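Local structure of acyl-CoA dehydrogenase (Bacillus anthracis, 3OWA) at residues S16-E21 against G420-K425; V96-I101 against R269-V274; V329-S334 against A355-E360. The protein probably catalyses the FAD-dependent alpha,beta-dehydrogenation of acyl-CoA thioesters to the corresponding enoyl-CoA. All blocks are in the same frame, centred on the assembly; numbering follows the deposited sequence.

Near the N terminus, before helix 35-52, residues 16-21 meet helix 411-427 at residues 420-425; this interaction 1 closes a loop of nearly 400 residues that contains the other two. Inside it, interaction 2 brings helix 95-105 of the N-terminal helical region back against helix 257-293, with the beta-sheet region lying in the chain between them. Interaction 3 follows in series, a short link within the C-terminal helices between helix 305-336 and the start of helix 358-383. Neighbouring contacts touch: Phe-17 and Phe-422 reach Glu-360 and Ile-359 of interaction 3, and Tyr-270 of interaction 2 packs on Val-329 and Phe-332.

Interaction 1 of 3, residues S16-E21 against G420-K425; sequences SFLVDE and GTFLRK
Leu-18 lays its CD2 methyl on one face of the Phe-422 ring, while Phe-17 meets the same ring at its edge. The methyl sits 3.8 Å from the ring centroid of Phe-422, 19° off the ring normal, a CH-pi contact displaced toward the rim. Its nearest ring atom is Phe-422 CE1, 3.6 Å from Leu-18 CD2, and the CB of Leu-18 backs it up at 3.9 Å from the same CE1. With CG swung anti to the backbone N (chi1 176°), the leucine reaches out from the 3-10 segment 16-18 toward helix 411-427.

Phe-17 approaches differently. Its side chain runs at about a right angle to that of Phe-422, and its CZ comes to the edge of the Phe-422 ring, in the plane of that ring and 4.0 Å from Phe-422 CZ. One aromatic ring thus receives a methyl over its face and a phenylalanine at its edge.

The 3-10 turn that presents both residues is closed by Ser-16 O, which accepts from the backbone N of Val-19 and of Asp-20. Residues 16-21, in the loop before helix 35-52, here pack among helices of the C-terminal region: Val-500 of helix 490-520 touches both phenylalanines, Leu-503 covers Leu-18, and helix 358-383 meets Phe-17 through Leu-363 and Phe-422 through Ile-359.

No hydrogen bond crosses between the two segments, and all three touching residues are buried. Hydrophobic burial and dispersion, with the weak directional preference of a methyl for a pi face, thus account for the contact between 16-21 and 420-425; polar ties lie just beyond it, where Lys-436 and Lys-468 bond to the carbonyls of Val-19 and Asp-20.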
loop_
_atom_site.group_PDB
_atom_site.type_symbol
_atom_site.label_atom_id
_atom_site.label_comp_id
_atom_site.label_asym_id
_atom_site.label_seq_id
_atom_site.Cartn_x
_atom_site.Cartn_y
_atom_site.Cartn_z
ATOM N N SER A 16 25.236 7.821 -16.498
ATOM C CA SER A 16 25.843 9.136 -16.705
ATOM C C SER A 16 24.892 10.289 -16.387
ATOM O O SER A 16 25.349 11.406 -16.099
ATOM C CB SER A 16 26.475 9.274 -18.102
ATOM O OG SER A 16 25.518 9.242 -19.153
ATOM N N PHE A 17 23.583 10.023 -16.406
ATOM C CA PHE A 17 22.603 11.038 -16.007
ATOM C C PHE A 17 22.933 11.644 -14.631
ATOM O O PHE A 17 22.544 12.762 -14.339
ATOM C CB PHE A 17 21.177 10.469 -15.994
ATOM C CG PHE A 17 20.938 9.420 -14.929
ATOM C CD1 PHE A 17 20.555 9.783 -13.640
ATOM C CD2 PHE A 17 21.097 8.061 -15.220
ATOM C CE1 PHE A 17 20.342 8.807 -12.654
ATOM C CE2 PHE A 17 20.873 7.085 -14.243
ATOM C CZ PHE A 17 20.503 7.466 -12.957
ATOM N N LEU A 18 23.641 10.902 -13.795
ATOM C CA LEU A 18 23.941 11.349 -12.454
ATOM C C LEU A 18 24.991 12.473 -12.407
ATOM O O LEU A 18 25.087 13.214 -11.418
ATOM C CB LEU A 18 24.420 10.167 -11.611
ATOM C CG LEU A 18 24.876 10.502 -10.184
ATOM C CD1 LEU A 18 23.789 11.238 -9.403
ATOM C CD2 LEU A 18 25.354 9.254 -9.422
ATOM N N VAL A 19 25.753 12.603 -13.486
ATOM C CA VAL A 19 27.002 13.370 -13.490
ATOM C C VAL A 19 27.110 14.330 -14.689
ATOM O O VAL A 19 27.926 15.252 -14.687
ATOM C CB VAL A 19 28.198 12.372 -13.432
ATOM C CG1 VAL A 19 29.408 12.900 -14.106
ATOM C CG2 VAL A 19 28.516 11.998 -12.004
ATOM N N ASP A 20 26.283 14.126 -15.707
ATOM C CA ASP A 20 26.359 14.924 -16.927
ATOM C C ASP A 20 25.042 15.624 -17.163
ATOM O O ASP A 20 23.989 15.161 -16.717
ATOM C CB ASP A 20 26.702 14.046 -18.138
ATOM C CG ASP A 20 28.134 13.511 -18.097
ATOM O OD1 ASP A 20 29.020 14.185 -17.520
ATOM O OD2 ASP A 20 28.387 12.416 -18.653
ATOM N N GLU A 21 25.103 16.735 -17.879
ATOM C CA GLU A 21 23.934 17.557 -18.125
ATOM C C GLU A 21 23.230 17.018 -19.376
ATOM O O GLU A 21 23.472 17.505 -20.482
ATOM C CB GLU A 21 24.384 19.020 -18.313
ATOM C CG GLU A 21 23.499 20.068 -17.659
ATOM C CD GLU A 21 22.429 20.611 -18.599
ATOM O OE1 GLU A 21 21.696 19.803 -19.222
ATOM O OE2 GLU A 21 22.315 21.854 -18.710
ATOM N N GLY A 420 26.264 0.346 -5.548
ATOM C CA GLY A 420 27.449 -0.469 -5.883
ATOM C C GLY A 420 27.742 -0.522 -7.366
ATOM O O GLY A 420 28.903 -0.492 -7.774
ATOM N N THR A 421 26.689 -0.601 -8.174
ATOM C CA THR A 421 26.802 -0.483 -9.623
ATOM C C THR A 421 27.445 0.846 -10.051
ATOM O O THR A 421 28.334 0.851 -10.918
ATOM C CB THR A 421 25.443 -0.679 -10.283
ATOM O OG1 THR A 421 24.925 -1.932 -9.845
ATOM C CG2 THR A 421 25.564 -0.729 -11.782
ATOM N N PHE A 422 27.023 1.956 -9.444
ATOM C CA PHE A 422 27.696 3.242 -9.670
ATOM C C PHE A 422 29.180 3.184 -9.321
ATOM O O PHE A 422 30.026 3.607 -10.115
ATOM C CB PHE A 422 27.014 4.397 -8.923
ATOM C CG PHE A 422 25.885 5.013 -9.680
ATOM C CD1 PHE A 422 26.135 5.759 -10.829
ATOM C CD2 PHE A 422 24.567 4.847 -9.253
ATOM C CE1 PHE A 422 25.098 6.340 -11.555
ATOM C CE2 PHE A 422 23.509 5.418 -9.964
ATOM C CZ PHE A 422 23.773 6.176 -11.127
ATOM N N LEU A 423 29.496 2.634 -8.153
ATOM C CA LEU A 423 30.885 2.563 -7.683
ATOM C C LEU A 423 31.760 1.635 -8.547
ATOM O O LEU A 423 32.942 1.916 -8.767
ATOM C CB LEU A 423 30.914 2.156 -6.203
ATOM C CG LEU A 423 30.736 3.200 -5.080
ATOM C CD1 LEU A 423 30.079 4.538 -5.500
ATOM C CD2 LEU A 423 29.942 2.582 -3.923
ATOM N N ARG A 424 31.173 0.547 -9.046
ATOM C CA ARG A 424 31.871 -0.387 -9.920
ATOM C C ARG A 424 32.167 0.261 -11.262
ATOM O O ARG A 424 33.212 -0.003 -11.858
ATOM C CB ARG A 424 31.066 -1.670 -10.121
ATOM C CG ARG A 424 31.920 -2.914 -10.323
ATOM C CD ARG A 424 31.076 -4.172 -10.333
ATOM N NE ARG A 424 31.774 -5.314 -9.725
ATOM C CZ ARG A 424 31.231 -6.516 -9.503
ATOM N NH1 ARG A 424 31.956 -7.476 -8.946
ATOM N NH2 ARG A 424 29.967 -6.769 -9.834
ATOM N N LYS A 425 31.261 1.110 -11.738
ATOM C CA LYS A 425 31.488 1.841 -12.972
ATOM C C LYS A 425 32.570 2.929 -12.804
ATOM O O LYS A 425 33.279 3.265 -13.762
ATOM C CB LYS A 425 30.185 2.433 -13.497
ATOM C CG LYS A 425 29.256 1.430 -14.148
ATOM C CD LYS A 425 27.954 2.096 -14.533
ATOM C CE LYS A 425 26.960 1.104 -15.125
ATOM N NZ LYS A 425 27.247 0.817 -16.552
#

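Interaction 2 of 3, residues V96-I101 against R269-V274; sequences VSSALI and RYKLGV
This is a buried helix-to-helix contact, part apolar and part bridged by water, in which Ala-99 and Ser-98 of helix 95-105 face Val-274 and Lys-271 of helix 257-293. It joins the N-terminal helical domain to the first long helix of the C-terminal domain. The axes of the two short segments come within 9.6 Å and their directions differ by 53°; the backbones are nearest where Ala-99 CA lies opposite Val-274 CA, 6.4 Å away.

At that point the small alanine admits a close approach. Val-274 brings both of its branches to bear: CG2 rests 4.0 Å from Ala-99 CB, while CG1, which lies anti to the valine's own backbone N (chi1 175°), is modelled 3.0 Å from Ala-99 O, an approach so tight that its exact length is doubtful. Tyr-326 and Val-325 of helix 305-336 border the same patch.

One turn earlier on the second helix, Lys-271 bends at chi2 and chi4 and passes its CE methylene 3.7 Å from Ser-98 O. Its ammonium does not bond to that carbonyl directly; a water donates to Ser-98 O at 2.8 Å and accepts a longer bond from Lys-271 NZ. A second water, in the plane of the Tyr-270 ring, lies 2.7 Å from Tyr-270 OH and donates to Ser-98 OG. The serine hydroxyl is also hydrogen-bonded to Asp-83 OD2, and the other carboxylate oxygen of Asp-83 forms a long, weak ion pair with Lys-271. Two waters and Asp-83 thus link the polar groups beside the alanine-valine patch.

Such packing of one all-helical domain on another belongs to the acyl-CoA dehydrogenase fold, in which N- and C-terminal helical domains associate while a beta domain lies between them in sequence.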
loop_
_atom_site.group_PDB
_atom_site.type_symbol
_atom_site.label_atom_id
_atom_site.label_comp_id
_atom_site.label_asym_id
_atom_site.label_seq_id
_atom_site.Cartn_x
_atom_site.Cartn_y
_atom_site.Cartn_z
ATOM N N VAL A 96 11.172 -0.439 -28.996
ATOM C CA VAL A 96 10.040 0.420 -28.695
ATOM C C VAL A 96 8.736 -0.304 -28.962
ATOM O O VAL A 96 7.838 -0.274 -28.139
ATOM C CB VAL A 96 10.101 1.768 -29.456
ATOM C CG1 VAL A 96 8.841 2.577 -29.184
ATOM C CG2 VAL A 96 11.323 2.572 -29.016
ATOM N N SER A 97 8.660 -0.986 -30.106
ATOM C CA SER A 97 7.519 -1.806 -30.469
ATOM C C SER A 97 7.219 -2.894 -29.437
ATOM O O SER A 97 6.087 -3.052 -29.010
ATOM C CB SER A 97 7.748 -2.440 -31.857
ATOM O OG SER A 97 7.834 -1.434 -32.850
ATOM N N SER A 98 8.219 -3.654 -29.028
ATOM C CA SER A 98 7.935 -4.697 -28.031
ATOM C C SER A 98 7.662 -4.142 -26.613
ATOM O O SER A 98 7.004 -4.803 -25.812
ATOM C CB SER A 98 9.005 -5.795 -28.049
ATOM O OG SER A 98 10.265 -5.296 -27.685
ATOM N N ALA A 99 8.100 -2.916 -26.322
ATOM C CA ALA A 99 7.700 -2.243 -25.079
ATOM C C ALA A 99 6.222 -1.880 -25.173
ATOM O O ALA A 99 5.469 -2.073 -24.241
ATOM C CB ALA A 99 8.557 -0.993 -24.800
ATOM N N LEU A 100 5.808 -1.353 -26.311
ATOM C CA LEU A 100 4.419 -0.977 -26.498
ATOM C C LEU A 100 3.509 -2.195 -26.436
ATOM O O LEU A 100 2.386 -2.105 -25.920
ATOM C CB LEU A 100 4.254 -0.241 -27.822
ATOM C CG LEU A 100 4.577 1.249 -27.706
ATOM C CD1 LEU A 100 4.691 1.940 -29.091
ATOM C CD2 LEU A 100 3.525 1.944 -26.841
ATOM N N ILE A 101 3.986 -3.337 -26.950
ATOM C CA ILE A 101 3.198 -4.544 -26.843
ATOM C C ILE A 101 2.980 -4.929 -25.353
ATOM O O ILE A 101 1.848 -5.218 -24.926
ATOM C CB ILE A 101 3.810 -5.725 -27.645
ATOM C CG1 ILE A 101 3.673 -5.487 -29.166
ATOM C CG2 ILE A 101 3.128 -7.059 -27.253
ATOM C CD1 ILE A 101 4.685 -6.320 -30.012
ATOM N N ARG A 269 13.328 -6.560 -15.704
ATOM C CA ARG A 269 13.184 -5.342 -14.963
ATOM C C ARG A 269 12.545 -4.227 -15.743
ATOM O O ARG A 269 11.561 -3.639 -15.288
ATOM C CB ARG A 269 14.553 -4.868 -14.442
ATOM C CG ARG A 269 14.688 -5.047 -12.966
ATOM C CD ARG A 269 15.544 -6.150 -12.484
ATOM N NE ARG A 269 16.897 -5.668 -12.216
ATOM C CZ ARG A 269 17.741 -6.147 -11.293
ATOM N NH1 ARG A 269 18.966 -5.657 -11.199
ATOM N NH2 ARG A 269 17.386 -7.105 -10.462
ATOM N N TYR A 270 13.120 -3.843 -16.870
ATOM C CA TYR A 270 12.495 -2.723 -17.578
ATOM C C TYR A 270 11.150 -3.118 -18.205
ATOM O O TYR A 270 10.256 -2.286 -18.322
ATOM C CB TYR A 270 13.443 -2.019 -18.576
ATOM C CG TYR A 270 13.459 -2.602 -19.958
ATOM C CD1 TYR A 270 14.488 -3.446 -20.364
ATOM C CD2 TYR A 270 12.466 -2.273 -20.880
ATOM C CE1 TYR A 270 14.509 -3.983 -21.656
ATOM C CE2 TYR A 270 12.469 -2.803 -22.167
ATOM C CZ TYR A 270 13.492 -3.660 -22.548
ATOM O OH TYR A 270 13.500 -4.197 -23.819
ATOM N N LYS A 271 11.014 -4.369 -18.622
ATOM C CA LYS A 271 9.754 -4.829 -19.193
ATOM C C LYS A 271 8.626 -4.761 -18.161
ATOM O O LYS A 271 7.506 -4.369 -18.481
ATOM C CB LYS A 271 9.907 -6.273 -19.690
ATOM C CG LYS A 271 9.511 -6.456 -21.097
ATOM C CD LYS A 271 10.306 -5.611 -22.022
ATOM C CE LYS A 271 9.692 -5.690 -23.416
ATOM N NZ LYS A 271 9.482 -7.123 -23.844
ATOM N N LEU A 272 8.928 -5.163 -16.925
ATOM C CA LEU A 272 7.972 -5.017 -15.840
ATOM C C LEU A 272 7.639 -3.538 -15.606
ATOM O O LEU A 272 6.476 -3.194 -15.397
ATOM C CB LEU A 272 8.477 -5.691 -14.555
ATOM C CG LEU A 272 7.440 -5.841 -13.429
ATOM C CD1 LEU A 272 6.189 -6.572 -13.925
ATOM C CD2 LEU A 272 8.056 -6.571 -12.241
ATOM N N GLY A 273 8.651 -2.673 -15.662
ATOM C CA GLY A 273 8.433 -1.224 -15.617
ATOM C C GLY A 273 7.419 -0.764 -16.648
ATOM O O GLY A 273 6.453 -0.063 -16.330
ATOM N N VAL A 274 7.613 -1.163 -17.898
ATOM C CA VAL A 274 6.665 -0.801 -18.951
ATOM C C VAL A 274 5.267 -1.330 -18.587
ATOM O O VAL A 274 4.268 -0.644 -18.730
ATOM C CB VAL A 274 7.124 -1.422 -20.320
ATOM C CG1 VAL A 274 6.106 -1.161 -21.413
ATOM C CG2 VAL A 274 8.452 -0.843 -20.770
HETATM O O HOH W 1 6.564 -7.541 -25.253
HETATM O O HOH W 2 11.423 -3.840 -25.517
#

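Interaction 3 of 3, residues V329-S334 against A355-E360; sequences VGLFES and AEYAIE
Apolar contact between Leu-331 and the ring of Tyr-357 makes up most of this interface, which joins helices 305-336 and 358-383 in the helical C-terminal domain of the acyl-CoA dehydrogenase fold. The CB of Leu-331 stands over the centre of the Tyr-357 ring, 3.6 Å from its centroid and only 10° off the normal, a CH-pi contact. Leu-331 CD1 lies on the same side of the ring, beyond its CD2-CE2 edge, 3.8 Å from Tyr-357 CD2, and the two side chains cross at about a right angle. On the opposite face lies the CG methylene of Glu-356, so that the aromatic group is sandwiched between two aliphatic chains. The tyrosine takes the N-cap position of helix 358-383, and with CG anti to its carbonyl carbon (chi1 -54°) its ring is directed at helix 305-336. Phe-332 packs on helix 348-355 and makes a cation-pi contact with Lys-95.

Polar contact runs through one water. It donates to Leu-331 O at 3.0 Å and to Tyr-357 OH at 2.6 Å, and it also bonds to Ser-334 OG at a short distance, the direction left open. The phenol oxygen is hydrogen-bonded as well to Val-12 O, which brings the N-terminal segment into the contact. Glu-360 adds a carboxylate beside the ring: its OE2 lies at the edge of Tyr-357, in the ring plane, and its OE1 is held by Gly-15 N.

No direct hydrogen bond passes between the segments. The tyrosine instead divides its roles, the ring fixed by aliphatic groups on both faces and the hydroxyl satisfied by a backbone carbonyl and a bridging water; an in-plane carboxylate oxygen at the ring edge is consistent with weak electrostatic attraction to the ring hydrogens.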
loop_
_atom_site.group_PDB
_atom_site.type_symbol
_atom_site.label_atom_id
_atom_site.label_comp_id
_atom_site.label_asym_id
_atom_site.label_seq_id
_atom_site.Cartn_x
_atom_site.Cartn_y
_atom_site.Cartn_z
ATOM N N VAL A 329 14.064 2.578 -22.539
ATOM C CA VAL A 329 13.825 1.822 -23.770
ATOM C C VAL A 329 14.562 2.517 -24.925
ATOM O O VAL A 329 15.271 1.867 -25.705
ATOM C CB VAL A 329 12.310 1.659 -24.076
ATOM C CG1 VAL A 329 12.116 0.862 -25.346
ATOM C CG2 VAL A 329 11.571 0.940 -22.887
ATOM N N GLY A 330 14.432 3.847 -24.987
ATOM C CA GLY A 330 15.186 4.663 -25.935
ATOM C C GLY A 330 16.700 4.524 -25.877
ATOM O O GLY A 330 17.347 4.530 -26.924
ATOM N N LEU A 331 17.276 4.403 -24.675
ATOM C CA LEU A 331 18.735 4.215 -24.548
ATOM C C LEU A 331 19.174 2.880 -25.155
ATOM O O LEU A 331 20.195 2.799 -25.861
ATOM C CB LEU A 331 19.209 4.313 -23.093
ATOM C CG LEU A 331 19.167 5.690 -22.434
ATOM C CD1 LEU A 331 19.263 5.585 -20.924
ATOM C CD2 LEU A 331 20.237 6.662 -23.021
ATOM N N PHE A 332 18.396 1.840 -24.866
ATOM C CA PHE A 332 18.601 0.519 -25.438
ATOM C C PHE A 332 18.555 0.607 -26.987
ATOM O O PHE A 332 19.483 0.140 -27.664
ATOM C CB PHE A 332 17.557 -0.443 -24.833
ATOM C CG PHE A 332 17.794 -1.907 -25.117
ATOM C CD1 PHE A 332 16.817 -2.847 -24.762
ATOM C CD2 PHE A 332 18.960 -2.366 -25.754
ATOM C CE1 PHE A 332 17.010 -4.239 -25.021
ATOM C CE2 PHE A 332 19.158 -3.742 -26.024
ATOM C CZ PHE A 332 18.191 -4.678 -25.652
ATOM N N GLU A 333 17.509 1.235 -27.533
ATOM C CA GLU A 333 17.350 1.380 -28.994
ATOM C C GLU A 333 18.494 2.143 -29.662
ATOM O O GLU A 333 18.890 1.814 -30.781
ATOM C CB GLU A 333 16.032 2.073 -29.365
ATOM C CG GLU A 333 14.958 1.171 -29.952
ATOM C CD GLU A 333 15.417 0.361 -31.160
ATOM O OE1 GLU A 333 15.397 -0.882 -31.046
ATOM O OE2 GLU A 333 15.790 0.942 -32.215
ATOM N N SER A 334 19.018 3.167 -28.995
ATOM C CA SER A 334 20.078 3.939 -29.621
ATOM C C SER A 334 21.438 3.238 -29.492
ATOM O O SER A 334 22.369 3.539 -30.234
ATOM C CB SER A 334 20.106 5.385 -29.126
ATOM O OG SER A 334 20.660 5.462 -27.840
ATOM N N ALA A 355 22.492 -4.303 -20.959
ATOM C CA ALA A 355 23.258 -4.436 -19.718
ATOM C C ALA A 355 23.957 -3.106 -19.382
ATOM O O ALA A 355 24.104 -2.777 -18.206
ATOM C CB ALA A 355 24.266 -5.596 -19.794
ATOM N N GLU A 356 24.312 -2.331 -20.410
ATOM C CA GLU A 356 24.908 -0.983 -20.246
ATOM C C GLU A 356 24.023 -0.136 -19.329
ATOM O O GLU A 356 24.520 0.656 -18.503
ATOM C CB GLU A 356 25.054 -0.302 -21.615
ATOM C CG GLU A 356 25.402 1.169 -21.579
ATOM C CD GLU A 356 26.812 1.425 -21.040
ATOM O OE1 GLU A 356 27.657 0.506 -21.093
ATOM O OE2 GLU A 356 27.084 2.544 -20.558
ATOM N N TYR A 357 22.708 -0.353 -19.443
ATOM C CA TYR A 357 21.744 0.427 -18.687
ATOM C C TYR A 357 21.100 -0.332 -17.531
ATOM O O TYR A 357 19.935 -0.097 -17.209
ATOM C CB TYR A 357 20.706 1.004 -19.633
ATOM C CG TYR A 357 21.372 1.765 -20.747
ATOM C CD1 TYR A 357 21.395 1.262 -22.035
ATOM C CD2 TYR A 357 22.015 2.973 -20.493
ATOM C CE1 TYR A 357 22.034 1.941 -23.055
ATOM C CE2 TYR A 357 22.637 3.668 -21.491
ATOM C CZ TYR A 357 22.658 3.147 -22.770
ATOM O OH TYR A 357 23.288 3.845 -23.771
ATOM N N ALA A 358 21.865 -1.221 -16.892
ATOM C CA ALA A 358 21.354 -1.992 -15.742
ATOM C C ALA A 358 20.820 -1.082 -14.647
ATOM O O ALA A 358 19.827 -1.423 -14.017
ATOM C CB ALA A 358 22.401 -2.963 -15.181
ATOM N N ILE A 359 21.463 0.073 -14.424
ATOM C CA ILE A 359 21.003 0.999 -13.389
ATOM C C ILE A 359 19.604 1.529 -13.685
ATOM O O ILE A 359 18.710 1.428 -12.857
ATOM C CB ILE A 359 21.976 2.159 -13.133
ATOM C CG1 ILE A 359 23.243 1.636 -12.460
ATOM C CG2 ILE A 359 21.307 3.217 -12.259
ATOM C CD1 ILE A 359 24.422 2.647 -12.472
ATOM N N GLU A 360 19.438 2.111 -14.857
ATOM C CA GLU A 360 18.156 2.598 -15.324
ATOM C C GLU A 360 17.063 1.499 -15.282
ATOM O O GLU A 360 15.925 1.778 -14.920
ATOM C CB GLU A 360 18.321 3.186 -16.739
ATOM C CG GLU A 360 19.215 4.450 -16.775
ATOM C CD GLU A 360 20.736 4.168 -16.926
ATOM O OE1 GLU A 360 21.451 5.128 -17.271
ATOM O OE2 GLU A 360 21.211 3.011 -16.701
HETATM O O HOH W 3 22.306 4.860 -26.003
#